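Local coordinates for pheromone cOB1/lipoprotein, YaeC family (Enterococcus faecalis, PDB 4EF1) that probably binds methionine as the lipid-anchored receptor of an uptake system, holds selenomethionine in its cleft, and is the precursor of the sex pheromone cOB1, at residues A[16-20]-A[33-37]; A[114-118]-A[138-143]. All coordinates share one frame; numbering follows the deposited sequence.

Contact 1: A[16-20]-A[33-37]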
loop_
_atom_site.group_PDB
_atom_site.type_symbol
_atom_site.label_atom_id
_atom_site.label_comp_id
_atom_site.label_asym_id
_atom_site.label_seq_id
_atom_site.Cartn_x
_atom_site.Cartn_y
_atom_site.Cartn_z
ATOM N N ALA A 16 4.367 -7.669 8.249
ATOM C CA ALA A 16 4.663 -8.823 9.082
ATOM C C ALA A 16 5.768 -8.537 10.094
ATOM O O ALA A 16 5.731 -9.054 11.226
ATOM C CB ALA A 16 5.021 -10.071 8.253
ATOM N N GLU A 17 6.737 -7.721 9.699
ATOM C CA GLU A 17 7.829 -7.324 10.634
ATOM C C GLU A 17 7.278 -6.424 11.795
ATOM O O GLU A 17 7.697 -6.559 12.955
ATOM C CB GLU A 17 8.986 -6.684 9.873
ATOM C CG GLU A 17 9.729 -7.664 8.959
ATOM C CD GLU A 17 11.056 -7.129 8.442
ATOM O OE1 GLU A 17 11.386 -5.935 8.620
ATOM O OE2 GLU A 17 11.790 -7.916 7.846
ATOM N N ILE A 18 6.260 -5.615 11.497
ATOM C CA ILE A 18 5.593 -4.779 12.518
ATOM C C ILE A 18 4.868 -5.687 13.502
ATOM O O ILE A 18 5.056 -5.561 14.717
ATOM C CB ILE A 18 4.612 -3.758 11.872
ATOM C CG1 ILE A 18 5.427 -2.642 11.197
ATOM C CG2 ILE A 18 3.679 -3.135 12.903
ATOM C CD1 ILE A 18 4.593 -1.642 10.383
ATOM N N LEU A 19 4.101 -6.641 12.957
ATOM C CA LEU A 19 3.383 -7.646 13.750
ATOM C C LEU A 19 4.325 -8.466 14.658
ATOM O O LEU A 19 4.087 -8.604 15.879
ATOM C CB LEU A 19 2.514 -8.525 12.857
ATOM C CG LEU A 19 1.355 -7.791 12.161
ATOM C CD1 LEU A 19 0.663 -8.686 11.183
ATOM C CD2 LEU A 19 0.354 -7.204 13.181
ATOM N N GLU A 20 5.393 -9.002 14.091
ATOM C CA GLU A 20 6.363 -9.729 14.920
ATOM C C GLU A 20 6.838 -8.849 16.068
ATOM O O GLU A 20 6.941 -9.319 17.211
ATOM C CB GLU A 20 7.584 -10.224 14.109
ATOM C CG GLU A 20 7.304 -11.334 13.088
ATOM C CD GLU A 20 6.815 -12.654 13.676
ATOM O OE1 GLU A 20 7.176 -12.999 14.817
ATOM O OE2 GLU A 20 6.008 -13.343 12.986
ATOM N N LEU A 33 -0.438 -13.317 19.381
ATOM C CA LEU A 33 -0.454 -12.878 18.010
ATOM C C LEU A 33 0.297 -13.895 17.130
ATOM O O LEU A 33 1.399 -14.350 17.471
ATOM C CB LEU A 33 0.153 -11.481 17.937
ATOM C CG LEU A 33 0.121 -10.776 16.627
ATOM C CD1 LEU A 33 -1.341 -10.597 16.194
ATOM C CD2 LEU A 33 0.809 -9.446 16.805
ATOM N N GLU A 34 -0.332 -14.304 16.035
ATOM C CA GLU A 34 0.279 -15.220 15.074
ATOM C C GLU A 34 0.162 -14.611 13.685
ATOM O O GLU A 34 -0.852 -14.008 13.348
ATOM C CB GLU A 34 -0.379 -16.600 15.151
ATOM C CG GLU A 34 -0.183 -17.270 16.508
ATOM C CD GLU A 34 -0.801 -18.667 16.614
ATOM O OE1 GLU A 34 -1.449 -19.131 15.645
ATOM O OE2 GLU A 34 -0.648 -19.281 17.695
ATOM N N VAL A 35 1.224 -14.726 12.905
ATOM C CA VAL A 35 1.323 -14.030 11.632
ATOM C C VAL A 35 1.469 -15.027 10.478
ATOM O O VAL A 35 2.258 -15.974 10.574
ATOM C CB VAL A 35 2.538 -13.092 11.631
ATOM C CG1 VAL A 35 2.646 -12.351 10.310
ATOM C CG2 VAL A 35 2.442 -12.121 12.777
ATOM N N THR A 36 0.710 -14.810 9.408
ATOM C CA THR A 36 0.830 -15.608 8.157
ATOM C C THR A 36 1.218 -14.582 7.107
ATOM O O THR A 36 0.579 -13.551 7.047
ATOM C CB THR A 36 -0.482 -16.295 7.789
ATOM O OG1 THR A 36 -0.810 -17.217 8.826
ATOM C CG2 THR A 36 -0.374 -17.080 6.469
ATOM N N THR A 37 2.289 -14.841 6.349
ATOM C CA THR A 37 2.792 -13.906 5.330
ATOM C C THR A 37 2.224 -14.295 3.950
ATOM O O THR A 37 2.158 -15.485 3.628
ATOM C CB THR A 37 4.352 -13.888 5.345
ATOM O OG1 THR A 37 4.810 -13.296 6.578
ATOM C CG2 THR A 37 4.937 -13.123 4.160
#
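Val-35 carries its CG1 anti to the backbone N (chi1 -180°), which places CG2 beside that nitrogen and spreads the two methyls over different residues of the helix turn 16-20. CG2 packs 3.6 Å from CB of Leu-19, while CG1 rests on CB of Ala-16 at 3.9 Å. Leu-19 has CG anti to its own carbonyl carbon (chi1 -65°), and its CD2 meets CD2 of Leu-33 at 4.3 Å; the same Leu-33 methyl lies 3.5 Å from the backbone O of Leu-19. Glu-20 starts away from the strand, but a bend at chi2 folds its carboxylate back until OE2 lies 3.7 Å from CB of Val-35, with OE1 in a salt bridge to Lys-23. In one of the two conformers of Thr-37, OG1 lies 3.6 Å from CB of Ala-16. Leu-19 and Leu-33 also reach Val-8 of strand 4-10, the neighbour to which strand 33-37 is hydrogen-bonded through Glu-34 and Thr-36. Segments 16-20 and 33-37 run nearly antiparallel, their axes approaching to 8.8 Å, as expected for the beta-alpha-beta crossover 4-10, 12-28, 31-37 in a periplasmic-binding-protein lobe.

Contact 2: A[114-118]-A[138-143]. With MSE (selenomethionine), chain C.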
loop_
_atom_site.group_PDB
_atom_site.type_symbol
_atom_site.label_atom_id
_atom_site.label_comp_id
_atom_site.label_asym_id
_atom_site.label_seq_id
_atom_site.Cartn_x
_atom_site.Cartn_y
_atom_site.Cartn_z
ATOM N N TRP A 114 -4.116 3.789 -9.367
ATOM C CA TRP A 114 -3.954 4.638 -10.572
ATOM C C TRP A 114 -3.959 6.109 -10.287
ATOM O O TRP A 114 -3.132 6.808 -10.839
ATOM C CB TRP A 114 -4.968 4.312 -11.669
ATOM C CG TRP A 114 -4.818 2.918 -12.242
ATOM C CD1 TRP A 114 -3.845 1.965 -11.956
ATOM C CD2 TRP A 114 -5.632 2.313 -13.285
ATOM N NE1 TRP A 114 -4.009 0.850 -12.714
ATOM C CE2 TRP A 114 -5.070 0.982 -13.520
ATOM C CE3 TRP A 114 -6.742 2.713 -14.005
ATOM C CZ2 TRP A 114 -5.600 0.124 -14.457
ATOM C CZ3 TRP A 114 -7.287 1.837 -14.918
ATOM C CH2 TRP A 114 -6.741 0.563 -15.134
ATOM N N PRO A 115 -4.875 6.585 -9.414
ATOM C CA PRO A 115 -4.849 7.992 -9.055
ATOM C C PRO A 115 -3.537 8.515 -8.447
ATOM O O PRO A 115 -3.273 9.725 -8.512
ATOM C CB PRO A 115 -5.985 8.114 -8.037
ATOM C CG PRO A 115 -6.959 7.033 -8.405
ATOM C CD PRO A 115 -6.036 5.899 -8.791
ATOM N N ARG A 116 -2.780 7.625 -7.838
ATOM C CA ARG A 116 -1.528 7.953 -7.182
ATOM C C ARG A 116 -0.417 8.313 -8.185
ATOM O O ARG A 116 0.303 9.267 -7.971
ATOM C CB ARG A 116 -1.104 6.799 -6.291
ATOM C CG ARG A 116 -2.159 6.340 -5.276
ATOM C CD ARG A 116 -1.748 5.189 -4.402
ATOM N NE ARG A 116 -0.879 5.546 -3.273
ATOM C CZ ARG A 116 -0.369 4.660 -2.427
ATOM N NH1 ARG A 116 -0.705 3.367 -2.515
ATOM N NH2 ARG A 116 0.400 5.069 -1.439
ATOM N N VAL A 117 -0.262 7.542 -9.257
ATOM C CA VAL A 117 0.690 7.903 -10.312
ATOM C C VAL A 117 0.215 9.184 -11.009
ATOM O O VAL A 117 1.031 10.050 -11.344
ATOM C CB VAL A 117 0.938 6.766 -11.334
ATOM C CG1 VAL A 117 -0.262 6.638 -12.281
ATOM C CG2 VAL A 117 2.238 7.029 -12.116
ATOM N N LEU A 118 -1.112 9.321 -11.200
ATOM C CA LEU A 118 -1.673 10.526 -11.788
ATOM C C LEU A 118 -1.383 11.780 -10.907
ATOM O O LEU A 118 -1.012 12.816 -11.466
ATOM C CB LEU A 118 -3.183 10.363 -12.057
ATOM C CG LEU A 118 -3.591 9.359 -13.152
ATOM C CD1 LEU A 118 -5.095 9.308 -13.345
ATOM C CD2 LEU A 118 -2.945 9.706 -14.477
ATOM N N ALA A 138 -9.961 8.295 -10.380
ATOM C CA ALA A 138 -9.286 8.771 -11.587
ATOM C C ALA A 138 -8.642 7.613 -12.349
ATOM O O ALA A 138 -8.062 6.694 -11.755
ATOM C CB ALA A 138 -8.274 9.888 -11.293
ATOM N N THR A 139 -8.794 7.648 -13.671
ATOM C CA THR A 139 -8.122 6.694 -14.569
ATOM C C THR A 139 -7.402 7.488 -15.664
ATOM O O THR A 139 -7.529 8.733 -15.768
ATOM C CB THR A 139 -9.083 5.652 -15.170
ATOM O OG1 THR A 139 -9.980 6.295 -16.116
ATOM C CG2 THR A 139 -9.893 4.914 -14.037
ATOM N N PHE A 140 -6.689 6.755 -16.518
ATOM C CA PHE A 140 -5.850 7.351 -17.566
ATOM C C PHE A 140 -6.670 8.098 -18.602
ATOM O O PHE A 140 -6.212 9.097 -19.171
ATOM C CB PHE A 140 -4.929 6.303 -18.158
ATOM C CG PHE A 140 -4.054 5.657 -17.116
ATOM C CD1 PHE A 140 -3.029 6.361 -16.543
ATOM C CD2 PHE A 140 -4.340 4.364 -16.638
ATOM C CE1 PHE A 140 -2.271 5.810 -15.541
ATOM C CE2 PHE A 140 -3.588 3.809 -15.633
ATOM C CZ PHE A 140 -2.543 4.528 -15.098
ATOM N N ASP A 141 -7.909 7.663 -18.782
ATOM C CA ASP A 141 -8.854 8.363 -19.634
ATOM C C ASP A 141 -9.210 9.774 -19.131
ATOM O O ASP A 141 -9.775 10.575 -19.889
ATOM C CB ASP A 141 -10.157 7.558 -19.800
ATOM C CG ASP A 141 -9.946 6.228 -20.523
ATOM O OD1 ASP A 141 -8.774 5.779 -20.675
ATOM O OD2 ASP A 141 -10.966 5.618 -20.934
ATOM N N ASP A 142 -8.944 10.058 -17.854
ATOM C CA ASP A 142 -9.265 11.374 -17.292
ATOM C C ASP A 142 -8.185 12.430 -17.535
ATOM O O ASP A 142 -8.395 13.608 -17.221
ATOM C CB ASP A 142 -9.556 11.265 -15.821
ATOM C CG ASP A 142 -10.794 10.443 -15.539
ATOM O OD1 ASP A 142 -11.810 10.593 -16.282
ATOM O OD2 ASP A 142 -10.756 9.688 -14.553
ATOM N N ILE A 143 -7.077 12.028 -18.150
ATOM C CA ILE A 143 -6.002 12.962 -18.452
ATOM C C ILE A 143 -6.447 13.963 -19.486
ATOM O O ILE A 143 -7.009 13.598 -20.511
ATOM C CB ILE A 143 -4.736 12.236 -18.951
ATOM C CG1 ILE A 143 -4.146 11.379 -17.848
ATOM C CG2 ILE A 143 -3.726 13.236 -19.491
ATOM C CD1 ILE A 143 -3.014 10.503 -18.358
HETATM N N MSE C 301 1.097 -1.573 1.074
HETATM C CA MSE C 301 0.417 -1.091 -0.194
HETATM C C MSE C 301 0.414 0.434 -0.325
HETATM O O MSE C 301 0.139 1.136 0.661
HETATM O OXT MSE C 301 0.610 0.978 -1.445
HETATM C CB MSE C 301 -1.001 -1.646 -0.329
HETATM C CG MSE C 301 -1.699 -1.348 -1.661
HETATM SE SE MSE C 301 -3.555 -1.852 -1.587
HETATM C CE MSE C 301 -3.372 -3.833 -1.504
#
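Trp-114 and Phe-140 make the central aromatic meeting: CE2 of Phe-140 stands over one face of the indole, 3.5 Å from CD2 of Trp-114, with the ring planes inclined at 45°. Thr-139 touches the same indole at its edge, its CG2 3.8 Å from CE3 of Trp-114. Val-117 comes to the edge of the phenyl ring, where its CG1 lies 3.9 Å from CE1 of Phe-140. With CD1 continuing the chain (chi2 -179°), Leu-118 sends that methyl to within 3.8 Å of CB of Ala-138, and its CD2 touches both CD1 of Phe-140 and CG1 of Ile-143. CG of Pro-115 lies 3.5 Å from the carbonyl O of Ala-138.

Behind this shell, within the loop, the backbone N of Thr-139 donates a nearly straight 3.0 Å bond to OD2 of Asp-142, meeting it on the anti side and 33° out of the carboxylate plane, while NE1 of Trp-114 is bonded to the carbonyl O of Ser-108. From the same helical turn Arg-116 extends to the ligand, its NH1 giving a 2.9 Å hydrogen bond to OXT of selenomethionine; salt bridges to Asp-113 and Glu-195 help position the guanidinium.

The contact thus sets the first turn of helix 114-123 against the loop leading into strand 143-146. Val-107 of strand 104-108 touches Trp-114, Val-117 and Phe-140, Phe-152 of strand 151-156 stacks on Phe-140, and strand 127-129 adds Ile-127 against Leu-118.

Contacts 1 and 2 lie on opposite sides of the chain's centre, about 33 Å between their centres, and share no helix or strand. Each is partly buried, yet contact 1 has two exposed residues at its margin and contact 2 has none among those that touch. Aliphatic side chains dominate contact 1, which packs a helix on the edge strand of the six-stranded sheet; contact 2 is built around an aromatic pair and joins a helix start to a loop beside the five-stranded sheet. Contact 2 also supplies a residue to the ligand pocket, whereas the side chain of Ala-16 in contact 1 remains about 12 Å from the selenomethionine.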